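Local coordinates for protein glycoside hydrolase family 31 (Trueperella pyogenes, PDB 5I0F) that probably hydrolyses cycloalternan, a cyclic glucose oligosaccharide, as a family 31 glycoside hydrolase that works through a covalent glycosyl-enzyme intermediate, at residues R208-M213 with F514-F519; Y528-E533 with L556-D561. One frame throughout, in Å; residues are numbered along the deposited sequence.

Contact 1: R208-M213 with F514-F519; sequences RTYLPM and FSRSGF. With BGC (beta-D-glucopyranose), chain C; GLC (alpha-D-glucopyranose), chain B.
Tyr210 lies over the side chain of Arg516, and this pair carries the end of the contact that faces the sugars. With CG of Tyr210 anti to its own carbonyl carbon (chi1 -52°), the ring crosses the extended arginine chain at a slant: CE1 of Tyr210 sits 3.7 Å from CD of Arg516 and covers one face of the guanidinium near its rim. The ring and guanidinium planes are inclined by 29°, so the two groups are not parallel. At the edge of the guanidinium, NH1 of Arg516 donates to two glucose units, 3.0 Å to O4 of the alpha-glucose and 2.9 Å to O2 of the beta-glucose, while NE is held by a salt bridge to Glu470. Together the tyrosine and Glu470 probably help hold the guanidinium in the orientation that meets the sugars.

Backbone polar contacts join the two segments farther along. The N-H of Gly518 donates to O of Tyr210 (3.2 Å), and CA of Ser517 approaches the same oxygen. Two further CA-H...O contacts follow, from Leu211 CA to Gly518 O and, at 172°, from Phe519 CA to Pro212 O. An ST turn, in which OG1 of Thr209 accepts from N of Leu211 at 3.0 Å, shapes the chain here.

Van der Waals packing completes the contact. CG of Pro212 meets CD1 of Phe519 at 4.0 Å, the two side chains crossing at about a right angle, and CD2 of Leu211 rests 3.6 Å from the backbone C of Gly518.

The contact joins the 208-213 segment, which leads into strand 212-219 of a mixed sheet, to the loop leaving barrel strand 513-515; helix 485-506 packs on Phe519 and Ser517, and strand 527-529 on Leu211 and Arg516.

Contact 2: Y528-E533 with L556-D561; sequences YWAGDE and LYWGWD. With BGC (beta-D-glucopyranose), chain C; GLC (alpha-D-glucopyranose), chain B.
Tyr528 and Trp529 pair in parallel with Trp558 and Gly559: N of Tyr528 donates to O of Tyr557 (2.9 Å), N of Gly559 to O of Tyr528 (2.8 Å), and N of Ala530 makes a weak bond to O of Gly559. Past the last bridge the methyl of Ala530 touches two tryptophans, with CB 3.7 Å from CZ2 of Trp558 and 4.0 Å from CB of Trp560.

Trp529 projects from the face of the sheet opposite to that of Tyr528 and Trp558. Its indole meets the carboxylate of Asp561 obliquely, CD1 lying 3.5 Å from OD1 with the planes 28° apart; that oxygen also accepts from Gln589. The far edge of the ring points at the beta-glucose, whose O2 is 3.4 Å from CZ2 of Trp529.

OD1 of Asp532 accepts a hydrogen bond from the same O2, 2.7 Å away, and its OD2 lies 2.7 Å from O3 of the alpha-glucose. One water accepts from NE1 of Trp529 and lies within hydrogen-bonding distance of OD1 of Asp532, OD2 of Asp561 and O3 of the beta-glucose, linking both strand ends to the sugar. A second bridges O of Gly531 and N of Asp561.

These strands and helix 537-551 form a beta-alpha-beta unit of the TIM barrel, whose C-terminal strand ends line the glycan pocket, as usual in this fold.

Both segments of contact 1 precede those of contact 2 in the chain, and the centres of the two contacts are about 10 Å apart. They share the eight-stranded parallel barrel: strand 513-515 of contact 1 neighbours strand 527-529 of contact 2, which pairs in turn with strand 558-561. A probable backbone bond from N of Trp529 to O of Ser515 joins the neighbours, and OH of Tyr210 bonds to N of Asp532, linking the 208-213 segment to the sugar-binding loop. Contact 1 ties a segment from outside the barrel strands to it, whereas contact 2 lies within the barrel. Both reach the same two glucose units, so Arg516 and Asp532 grip the glycan from adjacent strand ends.

Contact 1: R208-M213 with F514-F519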
loop_
_atom_site.group_PDB
_atom_site.type_symbol
_atom_site.label_atom_id
_atom_site.label_comp_id
_atom_site.label_asym_id
_atom_site.label_seq_id
_atom_site.Cartn_x
_atom_site.Cartn_y
_atom_site.Cartn_z
ATOM N N ARG A 208 -6.046 7.645 2.472
ATOM C CA ARG A 208 -5.472 6.416 3.005
ATOM C C ARG A 208 -4.386 5.940 2.048
ATOM O O ARG A 208 -4.238 6.484 0.953
ATOM C CB ARG A 208 -6.569 5.359 3.130
ATOM C CG ARG A 208 -7.608 5.700 4.189
ATOM C CD ARG A 208 -8.855 4.856 3.996
ATOM N NE ARG A 208 -9.908 5.223 4.912
ATOM C CZ ARG A 208 -11.218 5.034 4.711
ATOM N NH1 ARG A 208 -11.707 4.490 3.592
ATOM N NH2 ARG A 208 -12.064 5.417 5.653
ATOM N N THR A 209 -3.621 4.949 2.475
ATOM C CA THR A 209 -2.520 4.448 1.661
ATOM C C THR A 209 -2.141 3.003 2.035
ATOM O O THR A 209 -2.314 2.556 3.196
ATOM C CB THR A 209 -1.281 5.395 1.782
ATOM O OG1 THR A 209 -0.213 4.919 0.958
ATOM C CG2 THR A 209 -0.785 5.501 3.202
ATOM N N TYR A 210 -1.602 2.321 1.034
ATOM C CA TYR A 210 -0.974 1.032 1.168
ATOM C C TYR A 210 0.419 1.095 1.805
ATOM O O TYR A 210 0.909 0.078 2.318
ATOM C CB TYR A 210 -0.742 0.382 -0.196
ATOM C CG TYR A 210 -1.891 0.254 -1.163
ATOM C CD1 TYR A 210 -2.735 -0.856 -1.143
ATOM C CD2 TYR A 210 -2.070 1.199 -2.170
ATOM C CE1 TYR A 210 -3.772 -0.996 -2.080
ATOM C CE2 TYR A 210 -3.087 1.067 -3.112
ATOM C CZ TYR A 210 -3.946 -0.021 -3.062
ATOM O OH TYR A 210 -4.947 -0.187 -4.020
ATOM N N LEU A 211 1.061 2.260 1.721
ATOM C CA LEU A 211 2.488 2.408 2.027
ATOM C C LEU A 211 2.741 3.662 2.882
ATOM O O LEU A 211 3.367 4.649 2.419
ATOM C CB LEU A 211 3.271 2.468 0.713
ATOM C CG LEU A 211 4.654 1.828 0.685
ATOM C CD1 LEU A 211 5.286 1.999 -0.695
ATOM C CD2 LEU A 211 5.564 2.406 1.747
ATOM N N PRO A 212 2.273 3.634 4.137
ATOM C CA PRO A 212 2.501 4.763 5.030
ATOM C C PRO A 212 3.884 4.650 5.665
ATOM O O PRO A 212 4.480 3.571 5.653
ATOM C CB PRO A 212 1.424 4.570 6.096
ATOM C CG PRO A 212 1.260 3.095 6.177
ATOM C CD PRO A 212 1.460 2.582 4.775
ATOM N N MET A 213 4.364 5.747 6.226
ATOM C CA MET A 213 5.544 5.744 7.117
ATOM C C MET A 213 5.366 6.802 8.200
ATOM O O MET A 213 4.772 7.850 7.945
ATOM C CB MET A 213 6.825 6.015 6.337
ATOM C CG MET A 213 7.194 4.928 5.333
ATOM S SD MET A 213 8.774 5.265 4.568
ATOM C CE MET A 213 8.746 4.149 3.162
ATOM N N PHE A 514 7.937 -6.553 -6.872
ATOM C CA PHE A 514 7.083 -5.446 -7.314
ATOM C C PHE A 514 5.859 -5.498 -6.394
ATOM O O PHE A 514 5.012 -6.388 -6.553
ATOM C CB PHE A 514 6.718 -5.694 -8.786
ATOM C CG PHE A 514 6.025 -4.557 -9.506
ATOM C CD1 PHE A 514 6.555 -3.284 -9.543
ATOM C CD2 PHE A 514 4.866 -4.808 -10.233
ATOM C CE1 PHE A 514 5.920 -2.267 -10.254
ATOM C CE2 PHE A 514 4.238 -3.810 -10.974
ATOM C CZ PHE A 514 4.761 -2.533 -10.979
ATOM N N SER A 515 5.786 -4.555 -5.446
ATOM C CA SER A 515 4.796 -4.551 -4.345
ATOM C C SER A 515 3.970 -3.276 -4.348
ATOM O O SER A 515 4.383 -2.301 -4.932
ATOM C CB SER A 515 5.504 -4.632 -2.986
ATOM O OG SER A 515 6.399 -5.719 -2.946
ATOM N N ARG A 516 2.786 -3.315 -3.726
ATOM C CA ARG A 516 1.977 -2.123 -3.499
ATOM C C ARG A 516 2.005 -1.674 -2.047
ATOM O O ARG A 516 1.796 -0.495 -1.783
ATOM C CB ARG A 516 0.511 -2.302 -3.948
ATOM C CG ARG A 516 -0.250 -3.370 -3.156
ATOM C CD ARG A 516 -1.655 -3.636 -3.693
ATOM N NE ARG A 516 -2.400 -4.436 -2.714
ATOM C CZ ARG A 516 -3.602 -4.977 -2.912
ATOM N NH1 ARG A 516 -4.223 -4.879 -4.082
ATOM N NH2 ARG A 516 -4.204 -5.631 -1.931
ATOM N N SER A 517 2.218 -2.589 -1.105
ATOM C CA SER A 517 2.199 -2.200 0.288
ATOM C C SER A 517 3.594 -2.224 0.896
ATOM O O SER A 517 4.525 -2.871 0.399
ATOM C CB SER A 517 1.208 -3.027 1.116
ATOM O OG SER A 517 1.643 -4.367 1.210
ATOM N N GLY A 518 3.700 -1.491 1.991
ATOM C CA GLY A 518 4.958 -1.326 2.702
ATOM C C GLY A 518 4.877 -0.428 3.924
ATOM O O GLY A 518 3.801 0.041 4.317
ATOM N N PHE A 519 6.056 -0.212 4.520
ATOM C CA PHE A 519 6.237 0.537 5.747
ATOM C C PHE A 519 7.721 0.946 5.816
ATOM O O PHE A 519 8.475 0.727 4.865
ATOM C CB PHE A 519 5.807 -0.304 6.982
ATOM C CG PHE A 519 5.413 0.529 8.179
ATOM C CD1 PHE A 519 4.222 1.218 8.195
ATOM C CD2 PHE A 519 6.240 0.604 9.297
ATOM C CE1 PHE A 519 3.836 1.983 9.301
ATOM C CE2 PHE A 519 5.887 1.368 10.397
ATOM C CZ PHE A 519 4.693 2.071 10.409
HETATM C C2 BGC C . -3.357 -5.946 -7.596
HETATM C C3 BGC C . -3.795 -5.916 -9.072
HETATM C C4 BGC C . -3.913 -7.346 -9.590
HETATM C C5 BGC C . -4.854 -8.176 -8.703
HETATM C C6 BGC C . -4.784 -9.637 -9.131
HETATM C C1 BGC C . -3.470 -7.279 -6.814
HETATM O O2 BGC C . -3.378 -4.715 -6.846
HETATM O O3 BGC C . -2.865 -5.156 -9.849
HETATM O O4 BGC C . -4.391 -7.349 -10.949
HETATM O O5 BGC C . -4.567 -8.083 -7.284
HETATM O O6 BGC C . -5.805 -10.404 -8.485
HETATM C C1 GLC B . -9.981 -6.504 -6.765
HETATM C C2 GLC B . -8.651 -5.907 -7.232
HETATM C C3 GLC B . -7.502 -6.418 -6.371
HETATM C C4 GLC B . -7.777 -6.088 -4.912
HETATM C C5 GLC B . -9.102 -6.755 -4.532
HETATM C C6 GLC B . -9.491 -6.527 -3.081
HETATM O O2 GLC B . -8.443 -6.225 -8.611
HETATM O O3 GLC B . -6.276 -5.802 -6.797
HETATM O O4 GLC B . -6.689 -6.543 -4.082
HETATM O O5 GLC B . -10.171 -6.273 -5.367
HETATM O O6 GLC B . -9.898 -5.171 -2.839
#

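Contact 2: Y528-E533 with L556-D561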
loop_
_atom_site.group_PDB
_atom_site.type_symbol
_atom_site.label_atom_id
_atom_site.label_comp_id
_atom_site.label_asym_id
_atom_site.label_seq_id
_atom_site.Cartn_x
_atom_site.Cartn_y
_atom_site.Cartn_z
ATOM N N TYR A 528 8.004 -0.686 -6.369
ATOM C CA TYR A 528 6.666 -0.375 -5.877
ATOM C C TYR A 528 5.784 0.206 -6.956
ATOM O O TYR A 528 6.253 0.924 -7.823
ATOM C CB TYR A 528 6.716 0.533 -4.634
ATOM C CG TYR A 528 7.367 -0.219 -3.506
ATOM C CD1 TYR A 528 8.755 -0.276 -3.392
ATOM C CD2 TYR A 528 6.601 -1.003 -2.633
ATOM C CE1 TYR A 528 9.368 -1.072 -2.425
ATOM C CE2 TYR A 528 7.205 -1.762 -1.641
ATOM C CZ TYR A 528 8.583 -1.797 -1.548
ATOM O OH TYR A 528 9.139 -2.610 -0.592
ATOM N N TRP A 529 4.493 -0.122 -6.922
ATOM C CA TRP A 529 3.528 0.557 -7.772
ATOM C C TRP A 529 2.406 1.091 -6.898
ATOM O O TRP A 529 2.220 0.629 -5.772
ATOM C CB TRP A 529 3.050 -0.313 -8.950
ATOM C CG TRP A 529 1.804 -1.128 -8.717
ATOM C CD1 TRP A 529 0.554 -0.823 -9.148
ATOM C CD2 TRP A 529 1.698 -2.386 -8.036
ATOM N NE1 TRP A 529 -0.343 -1.778 -8.725
ATOM C CE2 TRP A 529 0.337 -2.761 -8.062
ATOM C CE3 TRP A 529 2.620 -3.243 -7.415
ATOM C CZ2 TRP A 529 -0.133 -3.950 -7.482
ATOM C CZ3 TRP A 529 2.153 -4.409 -6.827
ATOM C CH2 TRP A 529 0.784 -4.748 -6.855
ATOM N N ALA A 530 1.668 2.072 -7.422
ATOM C CA ALA A 530 0.697 2.849 -6.662
ATOM C C ALA A 530 -0.654 2.149 -6.406
ATOM O O ALA A 530 -1.541 2.739 -5.831
ATOM C CB ALA A 530 0.455 4.165 -7.382
ATOM N N GLY A 531 -0.787 0.886 -6.781
ATOM C CA GLY A 531 -1.998 0.105 -6.481
ATOM C C GLY A 531 -3.133 0.310 -7.460
ATOM O O GLY A 531 -2.911 0.601 -8.651
ATOM N N ASP A 532 -4.349 0.135 -6.957
ATOM C CA ASP A 532 -5.524 -0.019 -7.802
ATOM C C ASP A 532 -6.282 1.275 -7.995
ATOM O O ASP A 532 -6.688 1.896 -7.009
ATOM C CB ASP A 532 -6.486 -1.007 -7.157
ATOM C CG ASP A 532 -5.937 -2.396 -7.062
ATOM O OD1 ASP A 532 -4.939 -2.711 -7.738
ATOM O OD2 ASP A 532 -6.564 -3.208 -6.335
ATOM N N GLU A 533 -6.533 1.654 -9.252
ATOM C CA GLU A 533 -7.360 2.826 -9.526
ATOM C C GLU A 533 -8.252 2.687 -10.755
ATOM O O GLU A 533 -8.031 1.847 -11.627
ATOM C CB GLU A 533 -6.502 4.111 -9.683
ATOM C CG GLU A 533 -6.442 5.041 -8.447
ATOM C CD GLU A 533 -7.754 5.767 -8.123
ATOM O OE1 GLU A 533 -8.861 5.241 -8.430
ATOM O OE2 GLU A 533 -7.698 6.886 -7.531
ATOM N N LEU A 556 12.317 4.611 -4.215
ATOM C CA LEU A 556 12.975 5.086 -5.436
ATOM C C LEU A 556 12.357 4.527 -6.717
ATOM O O LEU A 556 12.127 5.273 -7.673
ATOM C CB LEU A 556 14.465 4.716 -5.379
ATOM C CG LEU A 556 15.428 5.166 -6.480
ATOM C CD1 LEU A 556 15.484 6.665 -6.500
ATOM C CD2 LEU A 556 16.839 4.633 -6.240
ATOM N N TYR A 557 12.131 3.216 -6.748
ATOM C CA TYR A 557 11.723 2.510 -7.953
ATOM C C TYR A 557 10.195 2.358 -7.970
ATOM O O TYR A 557 9.647 1.282 -7.687
ATOM C CB TYR A 557 12.416 1.140 -8.011
ATOM C CG TYR A 557 13.925 1.144 -7.913
ATOM C CD1 TYR A 557 14.701 1.530 -8.993
ATOM C CD2 TYR A 557 14.578 0.723 -6.756
ATOM C CE1 TYR A 557 16.096 1.537 -8.924
ATOM C CE2 TYR A 557 15.962 0.724 -6.668
ATOM C CZ TYR A 557 16.712 1.100 -7.762
ATOM O OH TYR A 557 18.078 1.106 -7.728
ATOM N N TRP A 558 9.525 3.453 -8.279
ATOM C CA TRP A 558 8.101 3.566 -8.187
ATOM C C TRP A 558 7.489 3.651 -9.571
ATOM O O TRP A 558 8.029 4.301 -10.467
ATOM C CB TRP A 558 7.743 4.808 -7.376
ATOM C CG TRP A 558 6.285 5.099 -7.274
ATOM C CD1 TRP A 558 5.462 4.777 -6.256
ATOM C CD2 TRP A 558 5.486 5.793 -8.237
ATOM N NE1 TRP A 558 4.180 5.216 -6.521
ATOM C CE2 TRP A 558 4.173 5.847 -7.734
ATOM C CE3 TRP A 558 5.761 6.396 -9.477
ATOM C CZ2 TRP A 558 3.143 6.486 -8.413
ATOM C CZ3 TRP A 558 4.731 7.005 -10.159
ATOM C CH2 TRP A 558 3.435 7.050 -9.629
ATOM N N GLY A 559 6.333 3.040 -9.725
ATOM C CA GLY A 559 5.491 3.244 -10.902
ATOM C C GLY A 559 4.021 3.121 -10.580
ATOM O O GLY A 559 3.605 3.153 -9.420
ATOM N N TRP A 560 3.223 2.996 -11.625
ATOM C CA TRP A 560 1.762 2.977 -11.500
ATOM C C TRP A 560 1.174 2.341 -12.765
ATOM O O TRP A 560 1.870 2.168 -13.771
ATOM C CB TRP A 560 1.207 4.404 -11.274
ATOM C CG TRP A 560 1.369 5.354 -12.478
ATOM C CD1 TRP A 560 2.538 5.697 -13.098
ATOM C CD2 TRP A 560 0.324 6.055 -13.187
ATOM N NE1 TRP A 560 2.287 6.553 -14.149
ATOM C CE2 TRP A 560 0.942 6.793 -14.223
ATOM C CE3 TRP A 560 -1.066 6.131 -13.044
ATOM C CZ2 TRP A 560 0.213 7.597 -15.107
ATOM C CZ3 TRP A 560 -1.784 6.938 -13.904
ATOM C CH2 TRP A 560 -1.139 7.652 -14.937
ATOM N N ASP A 561 -0.091 1.955 -12.678
ATOM C CA ASP A 561 -0.833 1.424 -13.832
ATOM C C ASP A 561 -1.217 2.611 -14.708
ATOM O O ASP A 561 -2.159 3.336 -14.400
ATOM C CB ASP A 561 -2.105 0.740 -13.387
ATOM C CG ASP A 561 -1.876 -0.439 -12.441
ATOM O OD1 ASP A 561 -0.763 -1.044 -12.372
ATOM O OD2 ASP A 561 -2.867 -0.751 -11.756
HETATM C C2 BGC C . -3.357 -5.946 -7.596
HETATM C C3 BGC C . -3.795 -5.916 -9.072
HETATM C C4 BGC C . -3.913 -7.346 -9.590
HETATM C C5 BGC C . -4.854 -8.176 -8.703
HETATM C C6 BGC C . -4.784 -9.637 -9.131
HETATM C C1 BGC C . -3.470 -7.279 -6.814
HETATM O O2 BGC C . -3.378 -4.715 -6.846
HETATM O O3 BGC C . -2.865 -5.156 -9.849
HETATM O O4 BGC C . -4.391 -7.349 -10.949
HETATM O O5 BGC C . -4.567 -8.083 -7.284
HETATM O O6 BGC C . -5.805 -10.404 -8.485
HETATM C C1 GLC B . -9.981 -6.504 -6.765
HETATM C C2 GLC B . -8.651 -5.907 -7.232
HETATM C C3 GLC B . -7.502 -6.418 -6.371
HETATM C C4 GLC B . -7.777 -6.088 -4.912
HETATM C C5 GLC B . -9.102 -6.755 -4.532
HETATM C C6 GLC B . -9.491 -6.527 -3.081
HETATM O O2 GLC B . -8.443 -6.225 -8.611
HETATM O O3 GLC B . -6.276 -5.802 -6.797
HETATM O O4 GLC B . -6.689 -6.543 -4.082
HETATM O O5 GLC B . -10.171 -6.273 -5.367
HETATM O O6 GLC B . -9.898 -5.171 -2.839
HETATM O O HOH W 1 -2.994 -2.525 -9.693
HETATM O O HOH W 2 -1.189 2.225 -10.062
HETATM O O HOH W 3 -4.869 1.105 -11.585
#